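Local atomic coordinates of sucrose 6(F)-phosphate phosphorylase (Thermoanaerobacterium thermosaccharolyticum DSM 571, PDB entry 6S9V), a protein that belongs to the alpha-amylase family of carbohydrate-active enzymes and is built round a closed eight-stranded parallel beta/alpha (TIM) barrel. Residues V52-P57 and F91-D96; Y82-M87 and F203-V208. One frame throughout, in Å; residues are numbered along the deposited sequence.

Contact 1: V52-P57 and F91-D96; sequences VHILPP and FDILLD. With SO4 (sulfate ion), chain E.
His53 and Asp96 meet at the C-terminal ends of two neighbouring parallel strands. His53 NE2 donates to Asp96 OD1 at 2.7 Å, and the bond is nearly straight (174°). The oxygen lies in the plane of the imidazole but is approached from above the carboxylate plane. One carbon round the ring, His53 ND1 donates to O3 of a sulfate ion, probably from the crystallisation liquor, at 2.8 Å. Both ring nitrogens are thus engaged in the crystal, which holds the ring's rotation. Leu94 CD2 sits over one face of the imidazole, 3.9 Å from its centroid, a CH-pi contact; Leu55 CG lies over the opposite face. His53 and Leu94 project from the same face of the sheet; with CG anti to the backbone N (chi1 176°) the ring lies beside its own carbonyl carbon, within reach of Asp96. A water joins Ile54 O, Asp96 N and Asp96 OD1, giving OD1 a second donor. Asp96 OD2 forms a salt bridge with Arg209, so both carboxylate oxygens are held. Backbone bonds hold the pairing: Val52 N to Asp92 O at 2.7 Å, Leu94 N to Val52 O at 3.0 Å, and Ile54 N to Leu94 O at 3.2 Å. Strands 51-54 and 92-97 with helix 81-88 form a beta-alpha-beta unit of the barrel; the helix covers Ile54, Ile93 and Leu95, and strands 22-25 and 207-210 flank the pair.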
loop_
_atom_site.group_PDB
_atom_site.type_symbol
_atom_site.label_atom_id
_atom_site.label_comp_id
_atom_site.label_asym_id
_atom_site.label_seq_id
_atom_site.Cartn_x
_atom_site.Cartn_y
_atom_site.Cartn_z
ATOM N N VAL A 52 5.584 -9.699 -6.471
ATOM C CA VAL A 52 4.663 -9.976 -5.366
ATOM C C VAL A 52 5.064 -9.100 -4.185
ATOM O O VAL A 52 6.216 -9.149 -3.736
ATOM C CB VAL A 52 4.681 -11.456 -4.940
ATOM C CG1 VAL A 52 3.694 -11.690 -3.779
ATOM C CG2 VAL A 52 4.380 -12.378 -6.115
ATOM N N HIS A 53 4.121 -8.289 -3.696
ATOM C CA HIS A 53 4.246 -7.643 -2.399
ATOM C C HIS A 53 3.681 -8.608 -1.364
ATOM O O HIS A 53 2.470 -8.849 -1.336
ATOM C CB HIS A 53 3.514 -6.309 -2.349
ATOM C CG HIS A 53 3.531 -5.660 -0.999
ATOM N ND1 HIS A 53 2.694 -4.618 -0.664
ATOM C CD2 HIS A 53 4.295 -5.893 0.097
ATOM C CE1 HIS A 53 2.929 -4.246 0.580
ATOM N NE2 HIS A 53 3.893 -5.007 1.066
ATOM N N ILE A 54 4.560 -9.190 -0.560
ATOM C CA ILE A 54 4.174 -10.019 0.573
ATOM C C ILE A 54 4.021 -9.098 1.774
ATOM O O ILE A 54 5.004 -8.526 2.250
ATOM C CB ILE A 54 5.212 -11.108 0.861
ATOM C CG1 ILE A 54 5.459 -11.979 -0.361
ATOM C CG2 ILE A 54 4.748 -11.977 2.041
ATOM C CD1 ILE A 54 6.658 -12.903 -0.191
ATOM N N LEU A 55 2.795 -8.955 2.271
ATOM C CA LEU A 55 2.567 -8.127 3.446
ATOM C C LEU A 55 3.334 -8.728 4.626
ATOM O O LEU A 55 3.711 -9.901 4.592
ATOM C CB LEU A 55 1.069 -7.997 3.705
ATOM C CG LEU A 55 0.432 -7.124 2.601
ATOM C CD1 LEU A 55 -1.047 -7.413 2.393
ATOM C CD2 LEU A 55 0.670 -5.641 2.937
ATOM N N PRO A 56 3.612 -7.927 5.654
ATOM C CA PRO A 56 4.697 -8.261 6.621
ATOM C C PRO A 56 4.653 -9.705 7.081
ATOM O O PRO A 56 3.700 -10.130 7.753
ATOM C CB PRO A 56 4.429 -7.291 7.781
ATOM C CG PRO A 56 3.830 -6.093 7.115
ATOM C CD PRO A 56 2.988 -6.626 5.966
ATOM N N PRO A 57 5.677 -10.495 6.733
ATOM C CA PRO A 57 5.737 -11.908 7.140
ATOM C C PRO A 57 6.648 -12.196 8.330
ATOM O O PRO A 57 6.958 -13.368 8.559
ATOM C CB PRO A 57 6.301 -12.571 5.877
ATOM C CG PRO A 57 7.307 -11.544 5.386
ATOM C CD PRO A 57 6.684 -10.189 5.697
ATOM N N PHE A 91 9.856 -13.991 -9.163
ATOM C CA PHE A 91 9.085 -12.762 -9.047
ATOM C C PHE A 91 9.931 -11.692 -8.373
ATOM O O PHE A 91 10.752 -11.999 -7.512
ATOM C CB PHE A 91 7.802 -12.983 -8.218
ATOM C CG PHE A 91 6.931 -14.090 -8.739
ATOM C CD1 PHE A 91 6.006 -13.848 -9.733
ATOM C CD2 PHE A 91 7.043 -15.377 -8.230
ATOM C CE1 PHE A 91 5.205 -14.872 -10.225
ATOM C CE2 PHE A 91 6.246 -16.402 -8.710
ATOM C CZ PHE A 91 5.325 -16.148 -9.709
ATOM N N ASP A 92 9.708 -10.429 -8.746
ATOM C CA ASP A 92 10.234 -9.316 -7.959
ATOM C C ASP A 92 9.528 -9.290 -6.608
ATOM O O ASP A 92 8.294 -9.245 -6.560
ATOM C CB ASP A 92 10.026 -7.973 -8.649
ATOM C CG ASP A 92 10.857 -7.805 -9.904
ATOM O OD1 ASP A 92 11.882 -8.497 -10.057
ATOM O OD2 ASP A 92 10.501 -6.917 -10.711
ATOM N N ILE A 93 10.285 -9.325 -5.516
ATOM C CA ILE A 93 9.703 -9.340 -4.177
ATOM C C ILE A 93 9.724 -7.934 -3.593
ATOM O O ILE A 93 10.753 -7.254 -3.604
ATOM C CB ILE A 93 10.447 -10.324 -3.258
ATOM C CG1 ILE A 93 10.437 -11.730 -3.860
ATOM C CG2 ILE A 93 9.807 -10.337 -1.883
ATOM C CD1 ILE A 93 9.067 -12.278 -4.160
ATOM N N LEU A 94 8.575 -7.498 -3.089
ATOM C CA LEU A 94 8.427 -6.244 -2.368
ATOM C C LEU A 94 8.060 -6.573 -0.926
ATOM O O LEU A 94 7.075 -7.275 -0.685
ATOM C CB LEU A 94 7.347 -5.402 -3.041
ATOM C CG LEU A 94 7.268 -3.906 -2.802
ATOM C CD1 LEU A 94 6.369 -3.285 -3.879
ATOM C CD2 LEU A 94 6.747 -3.629 -1.423
ATOM N N LEU A 95 8.852 -6.077 0.024
ATOM C CA LEU A 95 8.578 -6.266 1.442
ATOM C C LEU A 95 8.487 -4.927 2.159
ATOM O O LEU A 95 8.995 -3.912 1.682
ATOM C CB LEU A 95 9.663 -7.109 2.117
ATOM C CG LEU A 95 9.809 -8.572 1.720
ATOM C CD1 LEU A 95 10.912 -9.215 2.570
ATOM C CD2 LEU A 95 8.491 -9.325 1.884
ATOM N N ASP A 96 7.854 -4.953 3.332
ATOM C CA ASP A 96 7.687 -3.772 4.166
ATOM C C ASP A 96 8.839 -3.599 5.143
ATOM O O ASP A 96 9.279 -4.561 5.783
ATOM C CB ASP A 96 6.403 -3.863 4.999
ATOM C CG ASP A 96 5.157 -3.794 4.169
ATOM O OD1 ASP A 96 4.729 -4.831 3.621
ATOM O OD2 ASP A 96 4.597 -2.690 4.092
HETATM S S SO4 E . -0.277 -2.377 -0.189
HETATM O O1 SO4 E . -0.760 -1.058 -0.589
HETATM O O2 SO4 E . 0.587 -2.229 0.977
HETATM O O3 SO4 E . 0.475 -2.975 -1.291
HETATM O O4 SO4 E . -1.391 -3.251 0.136
HETATM O O HOH W 1 6.249 -7.119 4.095
#

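Contact 2: Y82-M87 and F203-V208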
loop_
_atom_site.group_PDB
_atom_site.type_symbol
_atom_site.label_atom_id
_atom_site.label_comp_id
_atom_site.label_asym_id
_atom_site.label_seq_id
_atom_site.Cartn_x
_atom_site.Cartn_y
_atom_site.Cartn_z
ATOM N N TYR A 82 14.165 -18.641 3.224
ATOM C CA TYR A 82 14.456 -19.352 1.977
ATOM C C TYR A 82 13.217 -19.500 1.099
ATOM O O TYR A 82 13.341 -19.599 -0.129
ATOM C CB TYR A 82 15.088 -20.699 2.294
ATOM C CG TYR A 82 16.425 -20.499 2.950
ATOM C CD1 TYR A 82 17.557 -20.245 2.188
ATOM C CD2 TYR A 82 16.551 -20.505 4.332
ATOM C CE1 TYR A 82 18.782 -20.037 2.783
ATOM C CE2 TYR A 82 17.772 -20.298 4.934
ATOM C CZ TYR A 82 18.884 -20.062 4.156
ATOM O OH TYR A 82 20.103 -19.855 4.753
ATOM N N ASP A 83 12.022 -19.527 1.693
ATOM C CA ASP A 83 10.801 -19.464 0.891
ATOM C C ASP A 83 10.727 -18.157 0.107
ATOM O O ASP A 83 10.265 -18.135 -1.044
ATOM C CB ASP A 83 9.574 -19.619 1.789
ATOM C CG ASP A 83 9.497 -20.989 2.445
ATOM O OD1 ASP A 83 9.916 -21.982 1.810
ATOM O OD2 ASP A 83 9.041 -21.067 3.600
ATOM N N ILE A 84 11.151 -17.050 0.728
ATOM C CA ILE A 84 11.184 -15.758 0.043
ATOM C C ILE A 84 12.233 -15.770 -1.063
ATOM O O ILE A 84 12.003 -15.286 -2.181
ATOM C CB ILE A 84 11.466 -14.631 1.056
ATOM C CG1 ILE A 84 10.425 -14.618 2.176
ATOM C CG2 ILE A 84 11.527 -13.270 0.360
ATOM C CD1 ILE A 84 9.100 -14.090 1.782
ATOM N N LYS A 85 13.421 -16.278 -0.747
ATOM C CA LYS A 85 14.495 -16.349 -1.729
ATOM C C LYS A 85 14.062 -17.141 -2.954
ATOM O O LYS A 85 14.346 -16.745 -4.090
ATOM C CB LYS A 85 15.729 -16.977 -1.090
ATOM C CG LYS A 85 16.964 -17.010 -1.981
ATOM C CD LYS A 85 18.103 -17.716 -1.265
ATOM C CE LYS A 85 19.406 -17.646 -2.043
ATOM N NZ LYS A 85 20.510 -18.306 -1.290
ATOM N N LYS A 86 13.365 -18.260 -2.740
ATOM C CA LYS A 86 12.907 -19.071 -3.860
ATOM C C LYS A 86 11.888 -18.313 -4.696
ATOM O O LYS A 86 11.950 -18.340 -5.931
ATOM C CB LYS A 86 12.317 -20.385 -3.340
ATOM C CG LYS A 86 11.699 -21.266 -4.410
ATOM C CD LYS A 86 11.347 -22.641 -3.857
ATOM C CE LYS A 86 10.494 -23.434 -4.835
ATOM N NZ LYS A 86 10.268 -24.832 -4.378
ATOM N N MET A 87 10.971 -17.603 -4.045
ATOM C CA MET A 87 10.002 -16.796 -4.779
ATOM C C MET A 87 10.701 -15.690 -5.561
ATOM O O MET A 87 10.300 -15.362 -6.685
ATOM C CB MET A 87 8.970 -16.210 -3.810
ATOM C CG MET A 87 7.732 -15.607 -4.483
ATOM S SD MET A 87 6.525 -14.895 -3.316
ATOM C CE MET A 87 6.245 -16.345 -2.309
ATOM N N PHE A 203 18.329 -12.050 0.636
ATOM C CA PHE A 203 17.349 -13.030 0.182
ATOM C C PHE A 203 16.597 -12.583 -1.069
ATOM O O PHE A 203 15.518 -13.106 -1.359
ATOM C CB PHE A 203 16.393 -13.363 1.326
ATOM C CG PHE A 203 17.077 -14.022 2.491
ATOM C CD1 PHE A 203 17.503 -15.337 2.399
ATOM C CD2 PHE A 203 17.307 -13.329 3.667
ATOM C CE1 PHE A 203 18.151 -15.955 3.461
ATOM C CE2 PHE A 203 17.947 -13.938 4.737
ATOM C CZ PHE A 203 18.368 -15.252 4.633
ATOM N N GLY A 204 17.149 -11.630 -1.820
ATOM C CA GLY A 204 16.640 -11.319 -3.139
ATOM C C GLY A 204 15.593 -10.232 -3.224
ATOM O O GLY A 204 15.070 -9.995 -4.316
ATOM N N VAL A 205 15.318 -9.528 -2.122
ATOM C CA VAL A 205 14.286 -8.495 -2.107
ATOM C C VAL A 205 14.792 -7.259 -2.834
ATOM O O VAL A 205 15.893 -6.768 -2.560
ATOM C CB VAL A 205 13.894 -8.158 -0.659
ATOM C CG1 VAL A 205 12.886 -7.013 -0.624
ATOM C CG2 VAL A 205 13.342 -9.381 0.026
ATOM N N LYS A 206 13.984 -6.746 -3.771
ATOM C CA LYS A 206 14.405 -5.659 -4.639
ATOM C C LYS A 206 13.686 -4.341 -4.397
ATOM O O LYS A 206 14.223 -3.289 -4.753
ATOM C CB LYS A 206 14.124 -6.042 -6.103
ATOM C CG LYS A 206 15.055 -7.046 -6.741
ATOM C CD LYS A 206 14.852 -7.022 -8.255
ATOM C CE LYS A 206 15.581 -8.156 -8.954
ATOM N NZ LYS A 206 17.021 -8.213 -8.602
ATOM N N ILE A 207 12.508 -4.366 -3.785
ATOM C CA ILE A 207 11.734 -3.167 -3.507
ATOM C C ILE A 207 11.278 -3.211 -2.059
ATOM O O ILE A 207 10.834 -4.255 -1.571
ATOM C CB ILE A 207 10.525 -3.039 -4.460
ATOM C CG1 ILE A 207 10.973 -3.229 -5.911
ATOM C CG2 ILE A 207 9.846 -1.701 -4.269
ATOM C CD1 ILE A 207 9.820 -3.280 -6.899
ATOM N N VAL A 208 11.381 -2.080 -1.372
ATOM C CA VAL A 208 11.012 -2.014 0.037
ATOM C C VAL A 208 10.008 -0.888 0.218
ATOM O O VAL A 208 10.285 0.269 -0.129
ATOM C CB VAL A 208 12.226 -1.815 0.954
ATOM C CG1 VAL A 208 11.781 -1.470 2.371
ATOM C CG2 VAL A 208 13.066 -3.085 0.980
#
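Phe203 turns the edge of its ring toward the face of Tyr82 in a T-shaped stack. The centroids are 5.6 Å apart and the planes stand at 83°. The touching atom is Phe203 CE1, which lies over the rim of the tyrosine ring, not its middle, 4.2 Å from Tyr82 CE1. Phe203 CG is anti to its carbonyl carbon (chi1 -64°), which swings the ring alongside the helix. Lys85 CB comes to the same edge of the Phe203 ring, near its plane, 4.2 Å from Phe203 CD1. Beyond CB the lysine chain runs extended and leads away. Its backbone also takes part: Lys85 CA makes a CA-H...O contact of 3.4 Å with Phe203 O. This carbonyl is buried here and has no hydrogen-bonding partner in the model. Phe203 follows helix 187-202, which a Schellman motif closes with Gly204, at positive phi, as its C-prime residue. The chain then enters strand 207-210, so the contact sets helix 81-88 of the TIM barrel against the turn that leads from helix 187-202 back into the sheet. Farther in, Ile84 CG2 meets Val205 CG2 at 4.3 Å, an apolar touch between two buried residues. Trp81 stacks on Phe203 as well, and Val205 also packs on Phe200 of helix 187-202.

How the contacts relate
Contact 1 lies in the barrel wall and is almost wholly buried; contact 2 lies farther out, between helix 81-88 and the turn leading into strand 207-210, and is partly exposed. Their centres are about 8 Å apart. Contact 1 relies on directional bonds between backbones and between polar side chains at the strand ends. Contact 2 relies on aromatic and apolar touches, with none of those bonds across it. Contact 1 and the helical side of contact 2 belong to one beta-alpha-beta unit, while 203-208 leads into the next strand. They also meet directly: Ile54 packs on Ile84, Leu95 packs on Val205, and probable backbone hydrogen bonds join Ile93 to Lys206 and Leu95 to Ile207.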